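Local coordinates for putative secreted cellulose-binding protein (Streptomyces coelicolor, PDB 4OY6) that probably uses a copper ion to cleave cellulose oxidatively, as a secreted lytic polysaccharide monooxygenase of the AA10 family, at residues F60-C70 against Q127-Q135. Numbering follows the deposited sequence.
Sequences FEAVVPDGQLC and QALTWGELQ. With ZN (zinc ion), chain I.
Trp131 inserts its indole between Glu61 and Leu69, and so illustrates how one aromatic side chain can hold a loop, here 60-70, against the 3-10 segment that leads into strand 134-139 of the lytic polysaccharide monooxygenase fold. CG of Glu61 lies 3.7 Å from the centroid of the five-membered ring, almost on its normal, a CH-pi contact, while the methyls of Leu69 cover the opposite face. Glu61 CG is set over the ring by standing anti to its carbonyl carbon (chi1 -66°), and the extended chain beyond carries OE1 toward Trp131 CB. At the ring edge, NE1 donates to Val64 O at 2.8 Å, with the acceptor in the indole plane.

The tight part lies inward. CD2 of Leu69 meets CD1 of Leu134 tip to tip at 3.6 Å, and Leu129 packs CD2 against SG of Cys70, which is disulfide-bonded to Cys180. Ile167 of strand 161-170 also touches the indole, linking it to the sheet. Toward solvent, where exposed Glu61 covers the indole, packing is sparser but the hydrogen bonds remain well formed: Asp66 OD1 accepts from Trp131 N at 3.0 Å, the donor lying above the carboxylate plane, while OD2 binds a zinc ion at 2.0 Å; a water on that zinc accepts from Gly132 N. Gly67, in the type II turn from Pro65 to Gln68, sends its N across to Leu129 O at 2.8 Å.

Cutting Trp131 back to an alanine is likely to open a gap between Glu61 and Leu69 and to leave Val64 O without its indole donor. At the exposed rim, zinc on OD2 is likely to keep the Asp66 carboxylate ionised while OD1 takes the Trp131 amide, one group joining metal and backbone.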
ATOM      1  N   PHE A  60      -8.458  -5.535  12.270  1.00 15.64           N
ATOM      2  CA  PHE A  60      -7.915  -4.397  11.560  1.00 14.73           C
ATOM      3  C   PHE A  60      -8.867  -3.214  11.475  1.00 14.82           C
ATOM      4  O   PHE A  60      -8.436  -2.070  11.569  1.00 15.58           O
ATOM      5  CB  PHE A  60      -7.370  -4.814  10.193  1.00 13.88           C
ATOM      6  CG  PHE A  60      -6.389  -5.950  10.267  1.00 13.43           C
ATOM      7  CD1 PHE A  60      -5.301  -5.882  11.126  1.00 13.08           C
ATOM      8  CD2 PHE A  60      -6.573  -7.111   9.536  1.00 14.22           C
ATOM      9  CE1 PHE A  60      -4.421  -6.946  11.231  1.00 13.39           C
ATOM     10  CE2 PHE A  60      -5.688  -8.175   9.643  1.00 13.95           C
ATOM     11  CZ  PHE A  60      -4.618  -8.098  10.494  1.00 13.12           C
ATOM     12  N   GLU A  61     -10.161  -3.469  11.344  1.00 18.09           N
ATOM     13  CA  GLU A  61     -11.126  -2.375  11.336  1.00 19.12           C
ATOM     14  C   GLU A  61     -11.162  -1.608  12.657  1.00 20.52           C
ATOM     15  O   GLU A  61     -11.499  -0.421  12.679  1.00 24.73           O
ATOM     16  CB  GLU A  61     -12.522  -2.874  10.960  1.00 22.37           C
ATOM     17  CG  GLU A  61     -12.566  -3.371   9.525  1.00 25.96           C
ATOM     18  CD  GLU A  61     -13.953  -3.682   9.022  1.00 36.51           C
ATOM     19  OE1 GLU A  61     -14.049  -4.215   7.898  1.00 44.52           O
ATOM     20  OE2 GLU A  61     -14.929  -3.390   9.739  1.00 43.27           O
ATOM     21  N   ALA A  62     -10.816  -2.269  13.754  1.00 19.81           N
ATOM     22  CA  ALA A  62     -10.803  -1.594  15.048  1.00 20.71           C
ATOM     23  C   ALA A  62      -9.648  -0.602  15.210  1.00 19.92           C
ATOM     24  O   ALA A  62      -9.736   0.330  16.017  1.00 24.89           O
ATOM     25  CB  ALA A  62     -10.731  -2.618  16.164  1.00 22.83           C
ATOM     26  N   VAL A  63      -8.566  -0.810  14.465  1.00 16.33           N
ATOM     27  CA  VAL A  63      -7.364   0.019  14.609  1.00 16.01           C
ATOM     28  C   VAL A  63      -7.022   0.870  13.380  1.00 13.15           C
ATOM     29  O   VAL A  63      -6.117   1.702  13.442  1.00 14.40           O
ATOM     30  CB  VAL A  63      -6.139  -0.822  15.072  1.00 17.07           C
ATOM     31  CG1 VAL A  63      -6.390  -1.424  16.448  1.00 22.89           C
ATOM     32  CG2 VAL A  63      -5.806  -1.904  14.066  1.00 15.85           C
ATOM     33  N   VAL A  64      -7.740   0.668  12.274  1.00 12.50           N
ATOM     34  CA  VAL A  64      -7.510   1.414  11.029  1.00 11.99           C
ATOM     35  C   VAL A  64      -8.835   2.063  10.642  1.00 11.71           C
ATOM     36  O   VAL A  64      -9.661   1.444   9.984  1.00 13.66           O
ATOM     37  CB  VAL A  64      -6.994   0.504   9.900  1.00 11.91           C
ATOM     38  CG1 VAL A  64      -6.839   1.292   8.603  1.00 11.27           C
ATOM     39  CG2 VAL A  64      -5.673  -0.148  10.307  1.00 12.01           C
ATOM     40  N   PRO A  65      -9.050   3.314  11.081  1.00 12.17           N
ATOM     41  CA  PRO A  65     -10.302   3.980  10.742  1.00 12.57           C
ATOM     42  C   PRO A  65     -10.473   4.257   9.238  1.00 11.73           C
ATOM     43  O   PRO A  65      -9.493   4.433   8.507  1.00 11.31           O
ATOM     44  CB  PRO A  65     -10.194   5.324  11.473  1.00 14.75           C
ATOM     45  CG  PRO A  65      -9.268   5.066  12.621  1.00 14.55           C
ATOM     46  CD  PRO A  65      -8.266   4.099  12.045  1.00 13.20           C
ATOM     47  N   ASP A  66     -11.723   4.323   8.791  1.00 12.50           N
ATOM     48  CA  ASP A  66     -12.012   4.785   7.454  1.00 12.39           C
ATOM     49  C   ASP A  66     -11.321   6.113   7.185  1.00 11.96           C
ATOM     50  O   ASP A  66     -11.215   6.968   8.064  1.00 13.89           O
ATOM     51  CB  ASP A  66     -13.524   4.958   7.282  1.00 13.37           C
ATOM     52  CG  ASP A  66     -14.255   3.652   7.129  1.00 15.45           C
ATOM     53  OD1 ASP A  66     -13.655   2.619   6.801  1.00 14.29           O
ATOM     54  OD2 ASP A  66     -15.487   3.670   7.286  1.00 20.34           O
ATOM     55  N   GLY A  67     -10.807   6.242   5.966  1.00 10.71           N
ATOM     56  CA  GLY A  67     -10.020   7.409   5.560  1.00 11.26           C
ATOM     57  C   GLY A  67      -8.564   7.386   5.978  1.00  9.39           C
ATOM     58  O   GLY A  67      -7.819   8.291   5.655  1.00 10.35           O
ATOM     59  N   GLN A  68      -8.171   6.355   6.720  1.00  9.56           N
ATOM     60  CA  GLN A  68      -6.807   6.193   7.221  1.00  9.02           C
ATOM     61  C   GLN A  68      -6.221   4.846   6.832  1.00  8.08           C
ATOM     62  O   GLN A  68      -5.256   4.370   7.425  1.00  9.17           O
ATOM     63  CB  GLN A  68      -6.741   6.348   8.747  1.00  9.52           C
ATOM     64  CG  GLN A  68      -7.322   7.656   9.241  1.00 10.76           C
ATOM     65  CD  GLN A  68      -7.376   7.751  10.731  1.00 11.79           C
ATOM     66  OE1 GLN A  68      -6.591   7.113  11.437  1.00 12.55           O
ATOM     67  NE2 GLN A  68      -8.274   8.579  11.228  1.00 14.98           N
ATOM     68  N   LEU A  69      -6.781   4.201   5.815  1.00  8.40           N
ATOM     69  CA  LEU A  69      -6.288   2.887   5.419  1.00  7.76           C
ATOM     70  C   LEU A  69      -4.831   2.943   4.936  1.00  7.12           C
ATOM     71  O   LEU A  69      -4.003   2.101   5.306  1.00  7.71           O
ATOM     72  CB  LEU A  69      -7.175   2.218   4.351  1.00  8.21           C
ATOM     73  CG  LEU A  69      -8.414   1.514   4.929  1.00  9.88           C
ATOM     74  CD1 LEU A  69      -9.417   2.481   5.593  1.00 10.64           C
ATOM     75  CD2 LEU A  69      -9.092   0.667   3.862  1.00 11.03           C
ATOM     76  N   CYS A  70      -4.503   3.904   4.081  1.00  7.46           N
ATOM     77  CA  CYS A  70      -3.177   3.929   3.459  1.00  7.40           C
ATOM     78  C   CYS A  70      -2.073   4.370   4.400  1.00  7.16           C
ATOM     79  O   CYS A  70      -0.914   4.121   4.106  1.00  7.82           O
ATOM     80  CB  CYS A  70      -3.170   4.768   2.182  1.00  8.30           C
ATOM     81  SG  CYS A  70      -4.288   4.094   0.908  1.00  9.67           S
ATOM     82  N   GLN A 127     -12.250  10.271  -3.805  1.00 10.98           N
ATOM     83  CA  GLN A 127     -12.903   9.714  -2.628  1.00 11.47           C
ATOM     84  C   GLN A 127     -11.892   9.080  -1.682  1.00 11.16           C
ATOM     85  O   GLN A 127     -10.952   8.406  -2.124  1.00 10.77           O
ATOM     86  CB  GLN A 127     -13.880   8.629  -3.050  1.00 11.55           C
ATOM     87  CG  GLN A 127     -14.990   9.110  -3.970  1.00 13.58           C
ATOM     88  CD  GLN A 127     -15.955   7.994  -4.287  1.00 14.47           C
ATOM     89  OE1 GLN A 127     -15.825   7.320  -5.293  1.00 16.40           O
ATOM     90  NE2 GLN A 127     -16.896   7.745  -3.380  1.00 20.87           N
ATOM     91  N   ALA A 128     -12.101   9.297  -0.379  1.00 11.90           N
ATOM     92  CA  ALA A 128     -11.267   8.670   0.641  1.00 11.07           C
ATOM     93  C   ALA A 128     -11.524   7.160   0.683  1.00 10.17           C
ATOM     94  O   ALA A 128     -12.666   6.702   0.522  1.00 11.68           O
ATOM     95  CB  ALA A 128     -11.587   9.267   1.997  1.00 12.50           C
ATOM     96  N   LEU A 129     -10.468   6.382   0.874  1.00  9.86           N
ATOM     97  CA  LEU A 129     -10.615   4.943   1.038  1.00 10.16           C
ATOM     98  C   LEU A 129     -11.307   4.610   2.365  1.00 11.60           C
ATOM     99  O   LEU A 129     -10.978   5.165   3.411  1.00 12.96           O
ATOM    100  CB  LEU A 129      -9.269   4.252   1.018  1.00 14.02           C
ATOM    101  CG  LEU A 129      -8.805   3.630  -0.267  1.00 21.93           C
ATOM    102  CD1 LEU A 129      -8.260   4.772  -1.106  1.00 26.85           C
ATOM    103  CD2 LEU A 129      -7.754   2.560   0.067  1.00 20.28           C
ATOM    104  N   THR A 130     -12.247   3.677   2.282  1.00 11.48           N
ATOM    105  CA  THR A 130     -12.958   3.140   3.440  1.00 12.21           C
ATOM    106  C   THR A 130     -12.992   1.623   3.289  1.00 11.17           C
ATOM    107  O   THR A 130     -12.873   1.095   2.190  1.00 11.74           O
ATOM    108  CB  THR A 130     -14.398   3.662   3.541  1.00 14.19           C
ATOM    109  OG1 THR A 130     -15.164   3.083   2.481  1.00 17.28           O
ATOM    110  CG2 THR A 130     -14.422   5.202   3.485  1.00 15.36           C
ATOM    111  N   TRP A 131     -13.206   0.937   4.403  1.00 11.69           N
ATOM    112  CA  TRP A 131     -13.321  -0.514   4.370  1.00 11.79           C
ATOM    113  C   TRP A 131     -14.520  -0.956   3.523  1.00 12.13           C
ATOM    114  O   TRP A 131     -14.465  -1.980   2.841  1.00 13.49           O
ATOM    115  CB  TRP A 131     -13.426  -1.070   5.777  1.00 12.82           C
ATOM    116  CG  TRP A 131     -12.138  -1.001   6.545  1.00 11.56           C
ATOM    117  CD1 TRP A 131     -11.767  -0.049   7.465  1.00 12.96           C
ATOM    118  CD2 TRP A 131     -11.044  -1.922   6.469  1.00 11.11           C
ATOM    119  NE1 TRP A 131     -10.531  -0.333   7.968  1.00 12.94           N
ATOM    120  CE2 TRP A 131     -10.061  -1.476   7.377  1.00 11.33           C
ATOM    121  CE3 TRP A 131     -10.805  -3.088   5.749  1.00 12.76           C
ATOM    122  CZ2 TRP A 131      -8.866  -2.173   7.582  1.00 12.64           C
ATOM    123  CZ3 TRP A 131      -9.598  -3.769   5.942  1.00 13.42           C
ATOM    124  CH2 TRP A 131      -8.660  -3.312   6.854  1.00 12.89           C
ATOM    125  N   GLY A 132     -15.587  -0.177   3.561  1.00 12.73           N
ATOM    126  CA  GLY A 132     -16.791  -0.512   2.818  1.00 14.48           C
ATOM    127  C   GLY A 132     -16.653  -0.422   1.314  1.00 13.81           C
ATOM    128  O   GLY A 132     -17.468  -0.986   0.584  1.00 17.29           O
ATOM    129  N   GLU A 133     -15.609   0.258   0.844  1.00 12.64           N
ATOM    130  CA  GLU A 133     -15.331   0.389  -0.585  1.00 13.03           C
ATOM    131  C   GLU A 133     -14.341  -0.625  -1.086  1.00 10.80           C
ATOM    132  O   GLU A 133     -13.938  -0.542  -2.241  1.00 13.22           O
ATOM    133  CB  GLU A 133     -14.804   1.797  -0.895  1.00 15.30           C
ATOM    134  CG  GLU A 133     -15.805   2.907  -0.628  1.00 20.02           C
ATOM    135  CD  GLU A 133     -16.871   3.034  -1.683  1.00 23.36           C
ATOM    136  OE1 GLU A 133     -16.985   2.147  -2.563  1.00 23.67           O
ATOM    137  OE2 GLU A 133     -17.581   4.068  -1.635  1.00 30.38           O
ATOM    138  N   LEU A 134     -13.948  -1.575  -0.229  1.00 11.05           N
ATOM    139  CA  LEU A 134     -13.059  -2.659  -0.617  1.00 10.82           C
ATOM    140  C   LEU A 134     -13.798  -3.953  -0.865  1.00 11.03           C
ATOM    141  O   LEU A 134     -14.809  -4.246  -0.200  1.00 15.01           O
ATOM    142  CB  LEU A 134     -12.013  -2.911   0.461  1.00 11.69           C
ATOM    143  CG  LEU A 134     -11.010  -1.811   0.750  1.00 13.11           C
ATOM    144  CD1 LEU A 134     -10.115  -2.204   1.919  1.00 15.01           C
ATOM    145  CD2 LEU A 134     -10.181  -1.475  -0.466  1.00 13.95           C
ATOM    146  N   GLN A 135     -13.268  -4.721  -1.811  1.00 10.21           N
ATOM    147  CA  GLN A 135     -13.648  -6.106  -1.999  1.00 11.11           C
ATOM    148  C   GLN A 135     -12.427  -7.012  -1.861  1.00  9.41           C
ATOM    149  O   GLN A 135     -11.354  -6.715  -2.370  1.00 11.02           O
ATOM    150  CB  GLN A 135     -14.384  -6.302  -3.309  1.00 14.80           C
ATOM    151  CG  GLN A 135     -13.569  -6.113  -4.551  1.00 17.15           C
ATOM    152  CD  GLN A 135     -14.384  -6.252  -5.828  1.00 22.92           C
ATOM    153  OE1 GLN A 135     -14.139  -7.130  -6.675  1.00 29.34           O
ATOM    154  NE2 GLN A 135     -15.380  -5.397  -5.958  1.00 24.91           N
TER
HETATM  155 ZN    ZN I 308     -16.338   1.855   7.395  0.50 34.99          ZN
HETATM  156  O   HOH W   1     -16.664   1.684   5.505  1.00 26.15           O